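Local coordinates for dihydrodipicolinate reductase N-terminus domain-containing protein (Mycobacterium smegmatis, PDB 6IAQ) that binds NADP and acts as a native amine dehydrogenase, catalysing the asymmetric reductive amination of ketones to amines, at residues V44-L48 with G49-G53; Q141-W145 with V146-A150; E192-G196 with A197-P201; R273-G276 with P277-D281. All coordinates share one frame; numbering follows the deposited sequence.

In the fold
Four local contacts are spread over a two-domain oxidoreductase, with NADP as their common reference. Contact 1 caps the short helix 48-51 in the Rossmann-type nucleotide-binding part, where the side chain of Leu51 comes within about 7 Å of the cofactor. Contact 2, its centre about 34 Å from that of contact 1, starts helix 141-153 and touches the nicotinamide amide directly through Gln141. The other two lie in the C-terminal part, their centres 26 Å apart: the side chain of Trp193 in contact 3 is about 12 Å from NADP and that of Asp281 in contact 4 about 10 Å. No two contacts touch; the nearest atoms of contacts 2 and 4 remain about 8 Å apart.

Contact 1: residues V44-L48 with G49-G53; sequences VGQDL and GDLLG
Asp47 is the N-cap of the short helix 48-51, and its side chain reaches forward to the first backbone N-H groups of the helix, those of Gly49 and Asp50. Its CB lies 3.6 Å from OD2 of Asp50. From there CG stands anti to the backbone N (chi1 -180°), which swings the carboxylate across the start of the helix. OD2 takes two weak capping bonds, from Gly49 N at 2.9 Å and from Asp50 N at 3.4 Å, and a third bond from Leu58 N, while OD1 is held by Val60 N. The cap therefore also ties the helix start to the 58-60 loop. OD2 of Asp47 is 4.4 Å from OD2 of Asp50, a closeness of like charges that the N-H donors at the helix start would probably ease.

Behind the cap the helix makes its ordinary bond from Leu51 N to Asp47 O, and a Schellman motif closes the other end at Gly53. Leu48 CG lies 3.8 Å from Leu52 CD1, with Leu52 also touching helix 17-28 and Leu48 strand 32-37. Gln46, its NE2 bonded to Gln42 O, crosses Leu51 at about a right angle, OE1 lying 3.7 Å from Leu51 CD1.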
# COMPACT_ATOMS: atom_id res chain seq x y z
N VAL A 44 -17.45 -15.92 -32.69
CA VAL A 44 -18.04 -14.75 -33.40
C VAL A 44 -19.51 -15.05 -33.74
O VAL A 44 -19.83 -16.18 -34.09
CB VAL A 44 -17.22 -14.21 -34.58
CG1 VAL A 44 -15.92 -14.94 -34.83
CG2 VAL A 44 -18.05 -14.06 -35.85
N GLY A 45 -20.37 -14.05 -33.53
CA GLY A 45 -21.82 -14.13 -33.72
C GLY A 45 -22.55 -14.53 -32.46
O GLY A 45 -23.73 -14.17 -32.34
N GLN A 46 -21.92 -15.26 -31.54
CA GLN A 46 -22.59 -15.71 -30.29
C GLN A 46 -22.86 -14.49 -29.41
O GLN A 46 -22.14 -13.46 -29.53
CB GLN A 46 -21.74 -16.71 -29.52
CG GLN A 46 -21.58 -18.07 -30.18
CD GLN A 46 -20.93 -19.04 -29.21
OE1 GLN A 46 -21.37 -19.22 -28.07
NE2 GLN A 46 -19.84 -19.67 -29.64
N ASP A 47 -23.90 -14.59 -28.58
CA ASP A 47 -24.21 -13.58 -27.54
C ASP A 47 -23.16 -13.75 -26.42
O ASP A 47 -22.93 -14.90 -26.00
CB ASP A 47 -25.63 -13.73 -26.99
CG ASP A 47 -25.94 -12.69 -25.93
OD1 ASP A 47 -26.35 -11.57 -26.31
OD2 ASP A 47 -25.74 -13.01 -24.72
N LEU A 48 -22.59 -12.65 -25.93
CA LEU A 48 -21.53 -12.69 -24.89
C LEU A 48 -22.04 -13.42 -23.65
O LEU A 48 -21.28 -14.25 -23.10
CB LEU A 48 -21.09 -11.27 -24.56
CG LEU A 48 -19.93 -11.20 -23.58
CD1 LEU A 48 -18.69 -11.84 -24.17
CD2 LEU A 48 -19.63 -9.76 -23.19
N GLY A 49 -23.27 -13.14 -23.21
CA GLY A 49 -23.90 -13.78 -22.04
C GLY A 49 -23.93 -15.30 -22.17
O GLY A 49 -23.64 -15.98 -21.18
N ASP A 50 -24.26 -15.81 -23.36
CA ASP A 50 -24.29 -17.27 -23.65
C ASP A 50 -22.86 -17.80 -23.61
O ASP A 50 -22.63 -18.85 -22.99
CB ASP A 50 -24.91 -17.59 -25.01
CG ASP A 50 -26.40 -17.31 -25.09
OD1 ASP A 50 -27.07 -17.34 -24.03
OD2 ASP A 50 -26.88 -17.03 -26.20
N LEU A 51 -21.94 -17.08 -24.24
CA LEU A 51 -20.53 -17.50 -24.39
C LEU A 51 -19.88 -17.61 -23.01
O LEU A 51 -19.01 -18.46 -22.85
CB LEU A 51 -19.83 -16.50 -25.31
CG LEU A 51 -18.39 -16.84 -25.67
CD1 LEU A 51 -18.32 -18.24 -26.28
CD2 LEU A 51 -17.84 -15.78 -26.62
N LEU A 52 -20.32 -16.79 -22.05
CA LEU A 52 -19.80 -16.77 -20.65
C LEU A 52 -20.65 -17.65 -19.72
O LEU A 52 -20.27 -17.77 -18.56
CB LEU A 52 -19.79 -15.33 -20.12
CG LEU A 52 -18.98 -14.31 -20.92
CD1 LEU A 52 -19.14 -12.93 -20.32
CD2 LEU A 52 -17.52 -14.70 -21.04
N GLY A 53 -21.76 -18.20 -20.19
CA GLY A 53 -22.60 -19.13 -19.40
C GLY A 53 -23.31 -18.42 -18.25
O GLY A 53 -23.47 -19.03 -17.18

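Contact 2: residues Q141-W145 with V146-A150; sequences QDTFW and VNMIA. With NAP (NADP nicotinamide-adenine-dinucleotide phosphate), chain F.
Helix 141-153 opens with a wider pi-type turn at the nicotinamide end of the NADP pocket, and the bonds between Asp142 and Asn147 and between Thr143 and Met148 belong to this widened start. Their backbone pairs reach five residues along the chain: Asn147 N donates to Asp142 O at 3.0 Å, nearly straight at 169°, and Met148 N to Thr143 O at 2.9 Å.

Asp142 and Asn147 are joined a second time through their side chains. Asn147 ND2 reaches Asp142 OD1 at 3.0 Å, meeting it nearly along the C-O axis, although the carboxylate and amide planes are turned 50° apart; a weak second bond runs from ND2 to Asp142 O. The other oxygen, OD2, is shared by Thr138 and a salt bridge to Arg313, so both carboxylate oxygens have partners.

Thr143 places CG2 anti to its backbone N, and this methyl meets Met148 CE at 3.8 Å. OG1 is bonded to Gln309 instead. Met148 and Thr143 also pack on Leu151 and Thr155 of the second subunit, so this flank of the helix lies at the dimer interface. At the helix start the Gln141 chain bends at chi2 (97°), and its OE1 accepts from the carboxamide N7N of NADP at 2.9 Å.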
# COMPACT_ATOMS: atom_id res chain seq x y z
N GLN A 141 0.01 -7.00 -10.94
CA GLN A 141 1.27 -6.31 -10.55
C GLN A 141 0.96 -4.95 -9.92
O GLN A 141 1.77 -4.48 -9.09
CB GLN A 141 2.24 -6.09 -11.71
CG GLN A 141 2.26 -7.19 -12.78
CD GLN A 141 1.37 -6.78 -13.92
OE1 GLN A 141 0.16 -6.63 -13.72
NE2 GLN A 141 1.98 -6.45 -15.06
N ASP A 142 -0.14 -4.31 -10.33
CA ASP A 142 -0.47 -2.89 -10.03
C ASP A 142 -0.26 -2.63 -8.51
O ASP A 142 0.53 -1.75 -8.15
CB ASP A 142 -1.90 -2.61 -10.50
CG ASP A 142 -2.44 -1.21 -10.33
OD1 ASP A 142 -1.99 -0.49 -9.41
OD2 ASP A 142 -3.37 -0.87 -11.13
N THR A 143 -0.96 -3.36 -7.66
CA THR A 143 -0.83 -3.29 -6.19
C THR A 143 0.36 -4.14 -5.72
O THR A 143 1.24 -3.59 -5.03
CB THR A 143 -2.12 -3.70 -5.50
OG1 THR A 143 -3.16 -2.84 -5.91
CG2 THR A 143 -1.99 -3.63 -4.00
N PHE A 144 0.40 -5.43 -6.05
CA PHE A 144 1.23 -6.42 -5.29
C PHE A 144 2.70 -6.33 -5.64
O PHE A 144 3.51 -6.74 -4.79
CB PHE A 144 0.65 -7.82 -5.46
CG PHE A 144 -0.70 -7.95 -4.80
CD1 PHE A 144 -0.81 -8.05 -3.42
CD2 PHE A 144 -1.86 -7.88 -5.56
CE1 PHE A 144 -2.06 -8.15 -2.83
CE2 PHE A 144 -3.11 -7.94 -4.96
CZ PHE A 144 -3.21 -8.06 -3.59
N TRP A 145 3.07 -5.80 -6.81
CA TRP A 145 4.50 -5.71 -7.21
C TRP A 145 4.95 -4.25 -7.36
O TRP A 145 6.17 -4.05 -7.42
CB TRP A 145 4.80 -6.52 -8.47
CG TRP A 145 4.57 -7.99 -8.35
CD1 TRP A 145 4.44 -8.72 -7.20
CD2 TRP A 145 4.47 -8.93 -9.43
NE1 TRP A 145 4.26 -10.04 -7.48
CE2 TRP A 145 4.25 -10.20 -8.85
CE3 TRP A 145 4.46 -8.82 -10.82
CZ2 TRP A 145 4.03 -11.35 -9.62
CZ3 TRP A 145 4.30 -9.96 -11.59
CH2 TRP A 145 4.07 -11.21 -10.99
N VAL A 146 4.04 -3.28 -7.42
CA VAL A 146 4.43 -1.86 -7.63
C VAL A 146 3.95 -0.97 -6.49
O VAL A 146 4.80 -0.57 -5.67
CB VAL A 146 3.96 -1.35 -9.00
CG1 VAL A 146 4.35 0.11 -9.21
CG2 VAL A 146 4.45 -2.23 -10.14
N ASN A 147 2.66 -0.63 -6.42
CA ASN A 147 2.16 0.44 -5.52
C ASN A 147 2.32 0.06 -4.01
O ASN A 147 2.66 0.96 -3.20
CB ASN A 147 0.74 0.85 -5.86
CG ASN A 147 0.70 1.73 -7.12
OD1 ASN A 147 1.24 2.82 -7.12
ND2 ASN A 147 0.12 1.27 -8.22
N MET A 148 2.05 -1.19 -3.63
CA MET A 148 2.18 -1.62 -2.22
C MET A 148 3.67 -1.70 -1.85
O MET A 148 4.02 -1.44 -0.67
CB MET A 148 1.56 -3.00 -1.97
CG MET A 148 1.43 -3.29 -0.48
SD MET A 148 0.46 -4.77 -0.22
CE MET A 148 -1.16 -4.01 -0.26
N ILE A 149 4.52 -2.03 -2.81
CA ILE A 149 5.98 -2.10 -2.58
C ILE A 149 6.55 -0.69 -2.42
O ILE A 149 7.33 -0.46 -1.46
CB ILE A 149 6.70 -2.92 -3.66
CG1 ILE A 149 6.11 -4.31 -3.82
CG2 ILE A 149 8.19 -2.99 -3.36
CD1 ILE A 149 5.83 -5.06 -2.51
N ALA A 150 6.17 0.25 -3.28
CA ALA A 150 6.57 1.66 -3.13
C ALA A 150 6.08 2.21 -1.78
O ALA A 150 6.82 2.97 -1.13
CB ALA A 150 6.07 2.48 -4.29
PA NAP F . -6.49 -16.50 -22.95
O1A NAP F . -7.49 -17.24 -22.20
O2A NAP F . -5.55 -17.15 -24.00
O5B NAP F . -7.27 -15.26 -23.65
C5B NAP F . -6.70 -14.47 -24.71
C4B NAP F . -7.84 -13.97 -25.58
O4B NAP F . -7.36 -13.11 -26.62
C3B NAP F . -8.67 -15.07 -26.29
O3B NAP F . -10.05 -14.75 -25.96
C2B NAP F . -8.46 -14.89 -27.79
O2B NAP F . -9.65 -15.08 -28.58
C1B NAP F . -8.18 -13.42 -27.80
N9A NAP F . -7.44 -12.88 -28.94
C8A NAP F . -6.21 -13.20 -29.39
N7A NAP F . -5.91 -12.38 -30.41
C5A NAP F . -6.93 -11.49 -30.53
C6A NAP F . -7.27 -10.32 -31.37
N6A NAP F . -6.44 -9.90 -32.33
N1A NAP F . -8.43 -9.69 -31.17
C2A NAP F . -9.30 -10.06 -30.21
N3A NAP F . -9.08 -11.11 -29.39
C4A NAP F . -7.94 -11.83 -29.56
O3 NAP F . -5.43 -15.72 -21.95
PN NAP F . -5.84 -14.98 -20.52
O1N NAP F . -5.53 -15.82 -19.32
O2N NAP F . -7.20 -14.38 -20.61
O5D NAP F . -4.68 -13.89 -20.71
C5D NAP F . -4.68 -12.83 -21.68
C4D NAP F . -3.48 -11.93 -21.59
O4D NAP F . -3.54 -11.23 -20.31
C3D NAP F . -2.19 -12.70 -21.69
O3D NAP F . -1.23 -12.04 -22.50
C2D NAP F . -1.72 -12.75 -20.24
O2D NAP F . -0.29 -12.93 -20.20
C1D NAP F . -2.28 -11.41 -19.69
N1N NAP F . -2.45 -11.45 -18.22
C2N NAP F . -1.93 -10.46 -17.52
C3N NAP F . -2.02 -10.49 -16.13
C7N NAP F . -1.47 -9.36 -15.29
O7N NAP F . -1.46 -9.56 -14.07
N7N NAP F . -1.07 -8.20 -15.83
C4N NAP F . -2.68 -11.56 -15.52
C5N NAP F . -3.23 -12.58 -16.28
C6N NAP F . -3.10 -12.48 -17.65
P2B NAP F . -10.41 -16.49 -28.66
O1X NAP F . -11.03 -16.77 -27.32
O2X NAP F . -11.59 -16.23 -29.59
O3X NAP F . -9.26 -17.36 -29.16

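Contact 3: residues E192-G196 with A197-P201; sequences EWVRG and AQRPP
The indole of Trp193 has the aliphatic start of Arg199 over one face, in a CH-pi contact: Arg199 CG sits 4.2 Å from the centroid of the six-membered ring of Trp193, offset toward the rim. Farther along, Arg199 NE comes within 3.5 Å of Trp193 CH2. The guanidinium plane is turned 64° from the indole, and CH2 meets it obliquely. One face of the guanidinium is covered by Val194 CG2, which lies 3.8 Å from Arg199 NH1; these two side chains run side by side and point the same way.

Two torsions bring the arginine there. With CG anti to the backbone N (chi1 -164°) the chain leaves the loop toward the helix, and a bend at chi2 (-125°) carries it past the rim of the indole. A type I beta turn from Gly196 to Arg199 supplies the reversal, closed by a weak bond from Arg199 N to Gly196 O at 3.4 Å. Trp193 O in turn accepts from Gly196 N at 3.1 Å, at the last turn of the helix.

The contact thus joins the C-terminal end of helix 187-195 to the loop that leads into helix 203-215. Beyond it the arginine reaches the large mixed sheet: NH2 forms a salt bridge with Asp254 and the guanidinium a cation-pi contact with Phe252, both on strand 249-260, while NH1 is bonded to Thr226 on strand 219-230, the next strand of the sheet.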
# COMPACT_ATOMS: atom_id res chain seq x y z
N GLU A 192 16.74 -22.96 -27.04
CA GLU A 192 16.82 -22.20 -28.33
C GLU A 192 15.97 -20.93 -28.18
O GLU A 192 16.45 -19.84 -28.52
CB GLU A 192 16.36 -23.07 -29.50
CG GLU A 192 16.68 -22.46 -30.85
CD GLU A 192 16.06 -23.22 -32.01
OE1 GLU A 192 15.75 -24.43 -31.84
OE2 GLU A 192 15.86 -22.60 -33.07
N TRP A 193 14.77 -21.06 -27.65
CA TRP A 193 13.84 -19.91 -27.46
C TRP A 193 14.46 -18.85 -26.54
O TRP A 193 14.47 -17.65 -26.92
CB TRP A 193 12.50 -20.40 -26.93
CG TRP A 193 11.60 -19.27 -26.55
CD1 TRP A 193 10.83 -18.51 -27.38
CD2 TRP A 193 11.38 -18.77 -25.21
NE1 TRP A 193 10.14 -17.57 -26.65
CE2 TRP A 193 10.44 -17.72 -25.32
CE3 TRP A 193 11.86 -19.12 -23.95
CZ2 TRP A 193 10.00 -17.01 -24.21
CZ3 TRP A 193 11.42 -18.42 -22.85
CH2 TRP A 193 10.50 -17.39 -22.98
N VAL A 194 14.95 -19.24 -25.37
CA VAL A 194 15.33 -18.27 -24.30
C VAL A 194 16.58 -17.50 -24.73
O VAL A 194 16.73 -16.34 -24.29
CB VAL A 194 15.48 -18.94 -22.92
CG1 VAL A 194 16.77 -19.75 -22.81
CG2 VAL A 194 15.36 -17.91 -21.80
N ARG A 195 17.40 -18.09 -25.61
CA ARG A 195 18.66 -17.49 -26.12
C ARG A 195 18.39 -16.62 -27.36
O ARG A 195 19.28 -15.85 -27.75
CB ARG A 195 19.65 -18.60 -26.48
CG ARG A 195 20.23 -19.33 -25.28
CD ARG A 195 21.60 -19.93 -25.62
NE ARG A 195 21.91 -21.13 -24.86
CZ ARG A 195 22.20 -21.16 -23.56
NH1 ARG A 195 22.24 -20.05 -22.83
NH2 ARG A 195 22.46 -22.32 -22.98
N GLY A 196 17.21 -16.75 -27.96
CA GLY A 196 16.76 -16.03 -29.16
C GLY A 196 16.94 -14.53 -29.05
O GLY A 196 16.80 -13.96 -27.94
N ALA A 197 17.25 -13.90 -30.19
CA ALA A 197 17.66 -12.49 -30.31
C ALA A 197 16.51 -11.56 -29.92
O ALA A 197 16.78 -10.43 -29.50
CB ALA A 197 18.10 -12.25 -31.74
N GLN A 198 15.27 -11.98 -30.14
CA GLN A 198 14.06 -11.14 -29.94
C GLN A 198 13.18 -11.72 -28.83
O GLN A 198 11.95 -11.47 -28.87
CB GLN A 198 13.29 -11.00 -31.26
CG GLN A 198 14.10 -10.17 -32.23
CD GLN A 198 13.36 -9.79 -33.48
OE1 GLN A 198 12.17 -10.05 -33.66
NE2 GLN A 198 14.12 -9.15 -34.37
N ARG A 199 13.76 -12.42 -27.87
CA ARG A 199 13.00 -12.88 -26.67
C ARG A 199 12.38 -11.65 -26.01
O ARG A 199 13.06 -10.64 -25.83
CB ARG A 199 13.87 -13.64 -25.67
CG ARG A 199 13.04 -14.44 -24.66
CD ARG A 199 13.43 -14.08 -23.25
NE ARG A 199 12.46 -14.53 -22.25
CZ ARG A 199 12.77 -14.74 -20.97
NH1 ARG A 199 14.01 -14.55 -20.56
NH2 ARG A 199 11.86 -15.12 -20.09
N PRO A 200 11.07 -11.65 -25.68
CA PRO A 200 10.45 -10.47 -25.08
C PRO A 200 11.05 -10.10 -23.73
O PRO A 200 11.65 -10.96 -23.07
CB PRO A 200 8.95 -10.80 -24.94
CG PRO A 200 8.80 -12.25 -25.31
CD PRO A 200 10.12 -12.72 -25.93
N PRO A 201 10.85 -8.85 -23.27
CA PRO A 201 11.28 -8.45 -21.94
C PRO A 201 10.51 -9.27 -20.88
O PRO A 201 9.40 -9.73 -21.11
CB PRO A 201 10.94 -6.95 -21.86
CG PRO A 201 9.77 -6.77 -22.84
CD PRO A 201 10.05 -7.80 -23.94

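Contact 4: residues R273-G276 with P277-D281; sequences RVYG and PGEGD
Arg273 and Glu279 form a salt bridge across a tight reversal of the chain, with Arg273 NH2 2.8 Å from Glu279 OE2 and the bond almost straight at 169°. The oxygen lies close to the guanidinium plane, at its edge, whereas the nitrogen meets OE2 from above the carboxylate plane. The second oxygen serves the backbone: Glu279 OE1 accepts from Gly276 N at 2.8 Å through its anti lone pair. One carboxylate thus holds both a charged side chain and the backbone just before Pro277. Water 1 links Arg273 NE, Val274 O and Glu279 OE1, and water 2 joins Arg273 NH2 to Gly280 O.

A type II beta turn from Gly276 to Glu279 shapes the reversal; its closing bond, Glu279 N to Gly276 O, is weak at 3.4 Å. Beside the turn, Glu279 CB lies over one face of the Tyr275 ring in a CH-pi contact, 4.1 Å from the ring centroid, while Tyr275 CE1 lies over one face of the Arg273 guanidinium. Tyr275 OH is bonded to Ser167 OG and lies 2.7 Å from Asp281 OD1.

The whole forms the loop joining strands 265-273 and 282-288, which flank strand 158-169 in the mixed sheet. Ser167 OG on that strand is hydrogen-bonded to Arg273 NH1 as well, and Asp281 OD2 is bonded to Thr302 at the start of helix 302-312.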
# COMPACT_ATOMS: atom_id res chain seq x y z
N ARG A 273 4.44 -21.12 -13.70
CA ARG A 273 4.54 -22.55 -14.06
C ARG A 273 3.24 -23.28 -13.74
O ARG A 273 2.45 -22.80 -12.91
CB ARG A 273 5.73 -23.20 -13.35
CG ARG A 273 5.57 -23.32 -11.84
CD ARG A 273 6.85 -23.77 -11.08
NE ARG A 273 6.39 -24.01 -9.72
CZ ARG A 273 6.20 -23.05 -8.80
NH1 ARG A 273 6.54 -21.79 -9.07
NH2 ARG A 273 5.67 -23.36 -7.63
N VAL A 274 3.08 -24.46 -14.33
CA VAL A 274 1.98 -25.37 -13.97
C VAL A 274 2.26 -25.89 -12.55
O VAL A 274 3.39 -26.36 -12.31
CB VAL A 274 1.83 -26.51 -14.98
CG1 VAL A 274 0.71 -27.44 -14.60
CG2 VAL A 274 1.61 -25.99 -16.40
N TYR A 275 1.28 -25.77 -11.65
CA TYR A 275 1.40 -26.28 -10.27
C TYR A 275 0.97 -27.75 -10.21
O TYR A 275 0.01 -28.17 -10.90
CB TYR A 275 0.51 -25.49 -9.32
CG TYR A 275 1.02 -24.13 -8.93
CD1 TYR A 275 2.10 -23.52 -9.54
CD2 TYR A 275 0.33 -23.41 -7.96
CE1 TYR A 275 2.53 -22.25 -9.16
CE2 TYR A 275 0.74 -22.15 -7.57
CZ TYR A 275 1.83 -21.56 -8.18
OH TYR A 275 2.19 -20.30 -7.80
N GLY A 276 1.65 -28.49 -9.36
CA GLY A 276 1.16 -29.79 -8.88
C GLY A 276 0.32 -29.58 -7.62
O GLY A 276 0.22 -28.46 -7.11
N PRO A 277 -0.32 -30.65 -7.10
CA PRO A 277 -1.11 -30.55 -5.86
C PRO A 277 -0.29 -29.96 -4.69
O PRO A 277 0.89 -30.23 -4.60
CB PRO A 277 -1.50 -32.01 -5.59
CG PRO A 277 -1.49 -32.66 -6.95
CD PRO A 277 -0.34 -31.99 -7.68
N GLY A 278 -0.94 -29.13 -3.87
CA GLY A 278 -0.32 -28.56 -2.66
C GLY A 278 0.40 -27.24 -2.90
O GLY A 278 0.69 -26.55 -1.90
N GLU A 279 0.73 -26.87 -4.14
CA GLU A 279 1.50 -25.62 -4.40
C GLU A 279 0.55 -24.42 -4.32
O GLU A 279 -0.60 -24.55 -4.68
CB GLU A 279 2.24 -25.70 -5.74
CG GLU A 279 3.27 -26.79 -5.76
CD GLU A 279 4.17 -26.72 -6.98
OE1 GLU A 279 3.76 -27.29 -8.03
OE2 GLU A 279 5.22 -26.06 -6.88
N GLY A 280 1.05 -23.29 -3.87
CA GLY A 280 0.27 -22.04 -3.77
C GLY A 280 1.09 -20.86 -4.23
O GLY A 280 2.36 -20.92 -4.16
N ASP A 281 0.40 -19.82 -4.69
CA ASP A 281 1.03 -18.54 -5.10
C ASP A 281 1.71 -17.90 -3.90
O ASP A 281 1.21 -18.07 -2.73
CB ASP A 281 0.00 -17.56 -5.68
CG ASP A 281 -0.63 -18.03 -6.98
OD1 ASP A 281 -0.22 -19.12 -7.49
OD2 ASP A 281 -1.56 -17.34 -7.46
O HOH W 1 5.09 -26.68 -10.20
O HOH W 2 4.84 -21.77 -5.07